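Local coordinates for protein GrgF (Penicillium sp. sh18, PDB 6LZH) that acts as a polyketide transferase in gregatin A biosynthesis, joining chains made by a polyketide synthase by Claisen condensation on an alpha/beta hydrolase fold, at residues Glu169-Asn177 against Pro202-Gln210; Ala232-Cys243 against Pro258-His269. All blocks are in the same frame, centred on the assembly; numbering follows the deposited sequence.

Contact 1 is a two-stranded antiparallel ribbon separate from the main sheet, partly buried, with R206 on its solvent side and Y175 turned inward. Contact 2 belongs to the central eight-stranded sheet and pairs its parallel edge strand 259-264 with strand 232-237. The two do not touch: their centres lie about 28 Å apart and their nearest atoms about 11 Å. Contact 1 relies on a few backbone bonds, apolar side chains and two tyrosine rings, whereas contact 2 adds a sodium ion, a salt bridge and an aspartate-histidine pair to a longer backbone ladder. H269 of contact 2 touches C115, while the Y175 side chain of contact 1 stays about 9 Å from that of C115.

Contact 1 of 2, residues Glu169-Asn177 against Pro202-Gln210; sequences EPMYLPYVN and PVENRISVQ
L173 N donates to I207 O at 2.8 Å, and I207 N returns a bond to L173 O at 3.0 Å; this hydrogen-bonded antiparallel pair is the middle of the ribbon. V209 N to M171 O (3.2 Å) and Y175 N to N205 O (3.1 Å) extend the ladder. With CG beside the backbone N (chi1 -74°) and chi2 near 5°, the Y175 ring lays one face on N205 CA, 3.9 Å from the centroid and 4° off the normal, a CH-pi contact. N42 bonds the Y175 hydroxyl, while V203 CG1 meets CE2. The Y172 ring lies obliquely along the I207-S208 backbone, CD2 3.3 Å from S208 N, and its hydroxyl bonds to R79 O. V209 CG1 takes both M171 SD, at 3.5 Å, and L173 CG, at 3.7 Å. The R206 guanidinium lays one face over Y172 O, off-centre toward the rim, with NH2 near P174 CD. S208, at the N-cap, caps the helix that follows, and its OG also bonds D81. Strands 172-174 and 206-208 thus form a small antiparallel beta ribbon in the segment inserted between central strands 133-137 and 232-237, probably part of the cap that alpha/beta hydrolases commonly carry there.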
# COMPACT_ATOMS: atom_id res chain seq x y z
N GLU A 169 5.15 20.52 -11.86
CA GLU A 169 3.81 19.99 -11.63
C GLU A 169 3.79 18.48 -11.82
O GLU A 169 4.63 17.92 -12.53
CB GLU A 169 2.83 20.64 -12.60
CG GLU A 169 2.61 22.13 -12.37
CD GLU A 169 2.12 22.42 -10.98
OE1 GLU A 169 2.84 23.13 -10.24
OE2 GLU A 169 1.03 21.94 -10.62
N PRO A 170 2.82 17.79 -11.21
CA PRO A 170 2.74 16.33 -11.38
C PRO A 170 2.43 15.96 -12.82
O PRO A 170 1.77 16.70 -13.55
CB PRO A 170 1.61 15.92 -10.43
CG PRO A 170 1.45 17.10 -9.46
CD PRO A 170 1.80 18.31 -10.28
N MET A 171 2.93 14.81 -13.24
CA MET A 171 2.71 14.34 -14.60
C MET A 171 1.45 13.49 -14.67
O MET A 171 1.17 12.69 -13.78
CB MET A 171 3.92 13.55 -15.09
CG MET A 171 3.76 12.91 -16.43
SD MET A 171 5.02 11.64 -16.68
CE MET A 171 6.45 12.48 -16.00
N TYR A 172 0.69 13.67 -15.75
CA TYR A 172 -0.55 12.94 -15.95
C TYR A 172 -0.49 12.16 -17.26
O TYR A 172 0.22 12.54 -18.19
CB TYR A 172 -1.75 13.88 -15.96
CG TYR A 172 -2.06 14.43 -14.58
CD1 TYR A 172 -1.44 15.58 -14.12
CD2 TYR A 172 -2.98 13.79 -13.74
CE1 TYR A 172 -1.70 16.08 -12.87
CE2 TYR A 172 -3.24 14.29 -12.48
CZ TYR A 172 -2.60 15.43 -12.05
OH TYR A 172 -2.85 15.95 -10.81
N LEU A 173 -1.21 11.05 -17.29
CA LEU A 173 -1.41 10.35 -18.54
C LEU A 173 -2.84 10.55 -19.02
O LEU A 173 -3.76 10.56 -18.20
CB LEU A 173 -1.16 8.85 -18.37
CG LEU A 173 0.30 8.52 -18.11
CD1 LEU A 173 0.45 7.02 -17.93
CD2 LEU A 173 1.15 9.05 -19.27
N PRO A 174 -3.06 10.71 -20.32
CA PRO A 174 -4.42 10.72 -20.84
C PRO A 174 -4.97 9.31 -20.98
O PRO A 174 -4.23 8.33 -21.07
CB PRO A 174 -4.27 11.38 -22.22
CG PRO A 174 -2.92 10.88 -22.67
CD PRO A 174 -2.06 10.77 -21.41
N TYR A 175 -6.30 9.23 -20.99
CA TYR A 175 -6.95 7.95 -21.25
C TYR A 175 -6.59 7.41 -22.63
O TYR A 175 -6.49 6.19 -22.82
CB TYR A 175 -8.46 8.09 -21.12
CG TYR A 175 -8.98 8.23 -19.70
CD1 TYR A 175 -8.11 8.33 -18.62
CD2 TYR A 175 -10.34 8.24 -19.46
CE1 TYR A 175 -8.60 8.44 -17.33
CE2 TYR A 175 -10.83 8.36 -18.18
CZ TYR A 175 -9.97 8.46 -17.12
OH TYR A 175 -10.49 8.57 -15.84
N VAL A 176 -6.40 8.31 -23.59
CA VAL A 176 -6.07 7.97 -24.98
C VAL A 176 -5.01 8.95 -25.45
O VAL A 176 -5.25 10.17 -25.44
CB VAL A 176 -7.30 8.04 -25.91
CG1 VAL A 176 -6.96 7.53 -27.31
CG2 VAL A 176 -8.49 7.28 -25.33
N ASN A 177 -3.85 8.44 -25.87
CA ASN A 177 -2.83 9.30 -26.46
C ASN A 177 -3.32 9.89 -27.78
O ASN A 177 -4.23 9.35 -28.42
CB ASN A 177 -1.54 8.52 -26.69
CG ASN A 177 -0.94 7.97 -25.42
OD1 ASN A 177 -0.63 6.78 -25.33
ND2 ASN A 177 -0.78 8.83 -24.41
N PRO A 202 -19.70 14.35 -17.24
CA PRO A 202 -18.35 14.85 -17.49
C PRO A 202 -17.31 13.88 -16.94
O PRO A 202 -17.51 13.25 -15.90
CB PRO A 202 -18.32 16.20 -16.76
CG PRO A 202 -19.39 16.11 -15.72
CD PRO A 202 -20.41 15.11 -16.20
N VAL A 203 -16.22 13.74 -17.68
CA VAL A 203 -15.16 12.81 -17.34
C VAL A 203 -13.84 13.55 -17.37
O VAL A 203 -13.52 14.23 -18.35
CB VAL A 203 -15.12 11.62 -18.32
CG1 VAL A 203 -13.86 10.79 -18.09
CG2 VAL A 203 -16.38 10.77 -18.18
N GLU A 204 -13.08 13.44 -16.28
CA GLU A 204 -11.70 13.91 -16.25
C GLU A 204 -10.84 12.85 -16.94
O GLU A 204 -10.70 11.74 -16.42
CB GLU A 204 -11.26 14.16 -14.81
CG GLU A 204 -9.91 14.88 -14.66
CD GLU A 204 -9.82 16.15 -15.50
OE1 GLU A 204 -10.54 17.13 -15.21
OE2 GLU A 204 -9.01 16.15 -16.45
N ASN A 205 -10.31 13.18 -18.12
CA ASN A 205 -9.63 12.19 -18.96
C ASN A 205 -8.14 12.10 -18.67
O ASN A 205 -7.36 11.72 -19.56
CB ASN A 205 -9.87 12.52 -20.44
CG ASN A 205 -9.07 13.71 -20.91
OD1 ASN A 205 -8.89 14.68 -20.17
ND2 ASN A 205 -8.59 13.65 -22.15
N ARG A 206 -7.71 12.44 -17.46
CA ARG A 206 -6.31 12.37 -17.07
C ARG A 206 -6.20 11.72 -15.70
O ARG A 206 -7.07 11.87 -14.84
CB ARG A 206 -5.67 13.77 -17.03
CG ARG A 206 -5.85 14.58 -18.31
CD ARG A 206 -4.62 15.43 -18.64
NE ARG A 206 -3.80 14.83 -19.69
CZ ARG A 206 -2.55 15.18 -19.96
NH1 ARG A 206 -1.97 16.15 -19.26
NH2 ARG A 206 -1.88 14.57 -20.93
N ILE A 207 -5.11 10.99 -15.50
CA ILE A 207 -4.84 10.30 -14.25
C ILE A 207 -3.35 10.44 -13.98
O ILE A 207 -2.54 10.43 -14.91
CB ILE A 207 -5.30 8.83 -14.33
CG1 ILE A 207 -5.20 8.16 -12.97
CG2 ILE A 207 -4.49 8.05 -15.35
CD1 ILE A 207 -6.42 8.38 -12.13
N SER A 208 -2.98 10.62 -12.71
CA SER A 208 -1.57 10.78 -12.38
C SER A 208 -0.80 9.51 -12.73
O SER A 208 -1.32 8.40 -12.61
CB SER A 208 -1.38 11.09 -10.89
OG SER A 208 -1.63 9.93 -10.12
N VAL A 209 0.45 9.68 -13.16
CA VAL A 209 1.29 8.51 -13.40
C VAL A 209 1.52 7.74 -12.10
O VAL A 209 1.79 6.54 -12.14
CB VAL A 209 2.64 8.88 -14.05
CG1 VAL A 209 2.42 9.64 -15.34
CG2 VAL A 209 3.52 9.69 -13.10
N GLN A 210 1.44 8.40 -10.95
CA GLN A 210 1.65 7.68 -9.70
C GLN A 210 0.52 6.70 -9.43
O GLN A 210 0.70 5.75 -8.66
CB GLN A 210 1.77 8.68 -8.53
CG GLN A 210 2.95 9.64 -8.68
CD GLN A 210 4.28 8.89 -8.73
OE1 GLN A 210 4.45 7.83 -8.10
NE2 GLN A 210 5.23 9.43 -9.49

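Contact 2 of 2, residues Ala232-Cys243 against Pro258-His269; sequences AMMVTPELDVSC and PKELDILKGKGH. With NA (sodium ion), chain C.
Backbone bonds zip strands 232-237 and 259-264 together in parallel, from E260 N to A232 O at one end to L264 N to T236 O at the other. L264 O is gripped twice, by E238 N at 3.0 Å and K267 N at 3.2 Å, from opposite faces of its plane. Beyond the strands, L239 N reaches K267 O at 2.8 Å. Apolar contacts are fewer: V235 CG1 meets L264 CD2 at 3.8 Å. Among the charged groups, E238, its chain extended from a CG anti to the backbone N (chi1 170°), brings OE1 to G266 N at 2.9 Å, met on the anti side, and forms a long salt bridge with K265 NZ. A sodium ion is bound at the outer edge by D262 OD1, I263 O and two waters, one accepting from K265 N and the other donating to D262 OD2. In the active site H269 ND1 donates to D240 OD2 at 2.6 Å; OD2 lies in the imidazole plane and offers its syn lone pair, the carboxylate being turned 48° from that ring. C243 N, 2.8 Å from D240 OD1, comes from above the carboxylate plane and helps fix its rotation. C243 SG makes an oblique sulfur-aromatic contact with the H269 ring, 3.2 Å from CE1. With C115, which H269 touches, D240 and H269 probably complete the Cys-His-Asp triad, on loops after the last two strands of the alpha/beta hydrolase fold.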
# COMPACT_ATOMS: atom_id res chain seq x y z
N ALA A 232 -20.78 -10.06 2.82
CA ALA A 232 -20.36 -9.34 1.62
C ALA A 232 -21.13 -9.84 0.41
O ALA A 232 -21.37 -11.04 0.26
CB ALA A 232 -18.85 -9.51 1.36
N MET A 233 -21.53 -8.91 -0.45
CA MET A 233 -22.26 -9.25 -1.65
C MET A 233 -21.53 -8.70 -2.86
O MET A 233 -21.16 -7.52 -2.89
CB MET A 233 -23.68 -8.68 -1.61
CG MET A 233 -24.41 -8.91 -2.89
SD MET A 233 -26.12 -8.31 -2.72
CE MET A 233 -26.77 -8.77 -4.32
N MET A 234 -21.35 -9.53 -3.88
CA MET A 234 -20.84 -9.04 -5.15
C MET A 234 -21.95 -9.05 -6.18
O MET A 234 -22.73 -10.01 -6.27
CB MET A 234 -19.67 -9.88 -5.66
CG MET A 234 -18.96 -9.17 -6.82
SD MET A 234 -17.52 -10.09 -7.35
CE MET A 234 -16.41 -9.88 -5.95
N VAL A 235 -21.99 -7.99 -6.99
CA VAL A 235 -22.97 -7.84 -8.06
C VAL A 235 -22.21 -7.69 -9.36
O VAL A 235 -21.60 -6.64 -9.62
CB VAL A 235 -23.90 -6.64 -7.82
CG1 VAL A 235 -24.88 -6.50 -8.98
CG2 VAL A 235 -24.63 -6.83 -6.49
N THR A 236 -22.24 -8.74 -10.18
CA THR A 236 -21.32 -8.89 -11.30
C THR A 236 -22.13 -8.95 -12.59
O THR A 236 -22.93 -9.88 -12.77
CB THR A 236 -20.47 -10.16 -11.13
OG1 THR A 236 -19.57 -9.99 -10.03
CG2 THR A 236 -19.67 -10.45 -12.38
N PRO A 237 -21.96 -7.99 -13.50
CA PRO A 237 -22.59 -8.13 -14.82
C PRO A 237 -22.03 -9.35 -15.52
O PRO A 237 -20.84 -9.66 -15.41
CB PRO A 237 -22.22 -6.83 -15.53
CG PRO A 237 -21.83 -5.84 -14.41
CD PRO A 237 -21.18 -6.75 -13.39
N GLU A 238 -22.92 -10.10 -16.20
CA GLU A 238 -22.50 -11.34 -16.84
C GLU A 238 -21.51 -11.08 -17.97
O GLU A 238 -20.60 -11.89 -18.20
CB GLU A 238 -23.71 -12.12 -17.37
CG GLU A 238 -23.36 -13.32 -18.27
CD GLU A 238 -24.59 -13.94 -18.96
OE1 GLU A 238 -25.70 -13.38 -18.86
OE2 GLU A 238 -24.43 -14.98 -19.63
N LEU A 239 -21.66 -9.97 -18.66
CA LEU A 239 -20.93 -9.67 -19.89
C LEU A 239 -20.05 -8.45 -19.72
O LEU A 239 -19.92 -7.62 -20.63
CB LEU A 239 -21.91 -9.48 -21.04
CG LEU A 239 -22.90 -10.64 -21.24
CD1 LEU A 239 -23.90 -10.30 -22.36
CD2 LEU A 239 -22.14 -11.96 -21.50
N ASP A 240 -19.42 -8.32 -18.55
CA ASP A 240 -18.57 -7.17 -18.25
C ASP A 240 -17.23 -7.37 -18.96
O ASP A 240 -16.45 -8.25 -18.59
CB ASP A 240 -18.37 -7.00 -16.74
CG ASP A 240 -17.88 -5.60 -16.37
OD1 ASP A 240 -17.17 -4.97 -17.21
OD2 ASP A 240 -18.21 -5.12 -15.25
N VAL A 241 -16.98 -6.57 -20.00
CA VAL A 241 -15.72 -6.62 -20.71
C VAL A 241 -14.78 -5.49 -20.30
O VAL A 241 -13.60 -5.51 -20.69
CB VAL A 241 -15.95 -6.62 -22.24
CG1 VAL A 241 -16.64 -7.92 -22.64
CG2 VAL A 241 -16.78 -5.42 -22.66
N SER A 242 -15.25 -4.53 -19.50
CA SER A 242 -14.46 -3.43 -18.98
C SER A 242 -13.75 -3.81 -17.68
O SER A 242 -12.54 -3.62 -17.55
CB SER A 242 -15.36 -2.20 -18.76
OG SER A 242 -15.99 -1.83 -19.97
N CYS A 243 -14.50 -4.32 -16.70
CA CYS A 243 -13.97 -4.99 -15.52
C CYS A 243 -14.28 -6.46 -15.72
O CYS A 243 -15.36 -6.92 -15.32
CB CYS A 243 -14.64 -4.49 -14.23
SG CYS A 243 -14.25 -2.85 -13.70
N PRO A 258 -19.52 -15.57 5.18
CA PRO A 258 -20.74 -15.39 4.38
C PRO A 258 -20.55 -14.41 3.21
O PRO A 258 -20.17 -13.25 3.40
CB PRO A 258 -21.75 -14.86 5.40
CG PRO A 258 -20.91 -14.07 6.38
CD PRO A 258 -19.54 -14.77 6.41
N LYS A 259 -20.83 -14.88 2.01
CA LYS A 259 -20.69 -14.07 0.81
C LYS A 259 -21.80 -14.46 -0.14
O LYS A 259 -22.20 -15.62 -0.19
CB LYS A 259 -19.32 -14.25 0.15
CG LYS A 259 -19.07 -15.68 -0.33
CD LYS A 259 -17.66 -15.86 -0.88
CE LYS A 259 -17.49 -17.27 -1.46
NZ LYS A 259 -16.15 -17.44 -2.08
N GLU A 260 -22.32 -13.48 -0.87
CA GLU A 260 -23.42 -13.74 -1.78
C GLU A 260 -23.17 -13.06 -3.12
O GLU A 260 -22.69 -11.93 -3.17
CB GLU A 260 -24.76 -13.25 -1.19
CG GLU A 260 -25.10 -13.90 0.15
CD GLU A 260 -26.47 -13.49 0.69
OE1 GLU A 260 -27.29 -12.96 -0.10
OE2 GLU A 260 -26.71 -13.71 1.90
N LEU A 261 -23.51 -13.77 -4.19
CA LEU A 261 -23.24 -13.33 -5.55
C LEU A 261 -24.55 -13.12 -6.31
O LEU A 261 -25.41 -14.00 -6.32
CB LEU A 261 -22.40 -14.37 -6.30
CG LEU A 261 -22.13 -14.06 -7.78
CD1 LEU A 261 -21.25 -12.80 -7.94
CD2 LEU A 261 -21.45 -15.26 -8.44
N ASP A 262 -24.67 -11.97 -6.97
CA ASP A 262 -25.73 -11.74 -7.95
C ASP A 262 -25.10 -11.48 -9.30
O ASP A 262 -24.24 -10.60 -9.42
CB ASP A 262 -26.61 -10.55 -7.54
CG ASP A 262 -27.78 -10.35 -8.48
OD1 ASP A 262 -28.09 -11.31 -9.22
OD2 ASP A 262 -28.39 -9.25 -8.46
N ILE A 263 -25.49 -12.26 -10.31
CA ILE A 263 -25.06 -12.04 -11.69
C ILE A 263 -26.13 -11.24 -12.41
O ILE A 263 -27.29 -11.65 -12.43
CB ILE A 263 -24.82 -13.37 -12.42
CG1 ILE A 263 -23.81 -14.24 -11.68
CG2 ILE A 263 -24.36 -13.11 -13.86
CD1 ILE A 263 -22.39 -13.74 -11.77
N LEU A 264 -25.74 -10.13 -13.05
CA LEU A 264 -26.72 -9.35 -13.83
C LEU A 264 -26.74 -9.93 -15.24
O LEU A 264 -25.89 -9.62 -16.07
CB LEU A 264 -26.37 -7.88 -13.84
CG LEU A 264 -26.20 -7.19 -12.48
CD1 LEU A 264 -25.98 -5.70 -12.69
CD2 LEU A 264 -27.41 -7.43 -11.59
N LYS A 265 -27.75 -10.77 -15.51
CA LYS A 265 -27.79 -11.52 -16.76
C LYS A 265 -27.88 -10.59 -17.96
O LYS A 265 -28.70 -9.67 -17.99
CB LYS A 265 -28.98 -12.48 -16.73
CG LYS A 265 -28.69 -13.82 -16.05
CD LYS A 265 -27.93 -14.76 -17.00
CE LYS A 265 -27.22 -15.90 -16.26
NZ LYS A 265 -25.73 -15.70 -16.19
N GLY A 266 -27.03 -10.82 -18.95
CA GLY A 266 -27.07 -10.07 -20.18
C GLY A 266 -26.50 -8.67 -20.13
O GLY A 266 -26.60 -7.94 -21.12
N LYS A 267 -25.89 -8.27 -19.02
CA LYS A 267 -25.48 -6.88 -18.84
C LYS A 267 -23.97 -6.76 -18.82
O LYS A 267 -23.26 -7.67 -18.36
CB LYS A 267 -26.06 -6.30 -17.54
CG LYS A 267 -27.59 -6.42 -17.44
CD LYS A 267 -28.27 -5.77 -18.64
CE LYS A 267 -29.79 -5.90 -18.52
NZ LYS A 267 -30.48 -5.24 -19.66
N GLY A 268 -23.49 -5.63 -19.32
CA GLY A 268 -22.09 -5.26 -19.26
C GLY A 268 -21.82 -4.34 -18.09
O GLY A 268 -22.61 -4.24 -17.14
N HIS A 269 -20.69 -3.62 -18.18
CA HIS A 269 -20.15 -2.90 -17.03
C HIS A 269 -21.06 -1.77 -16.58
O HIS A 269 -21.14 -1.46 -15.39
CB HIS A 269 -18.78 -2.32 -17.34
CG HIS A 269 -18.08 -1.76 -16.14
ND1 HIS A 269 -17.79 -2.52 -15.03
CD2 HIS A 269 -17.64 -0.51 -15.87
CE1 HIS A 269 -17.20 -1.75 -14.12
NE2 HIS A 269 -17.08 -0.53 -14.62
NA NA C . -29.36 -11.92 -11.21
O HOH W 1 -18.91 -4.28 -20.31
O HOH W 2 -30.24 -9.69 -10.59
O HOH W 3 -30.24 -10.91 -13.63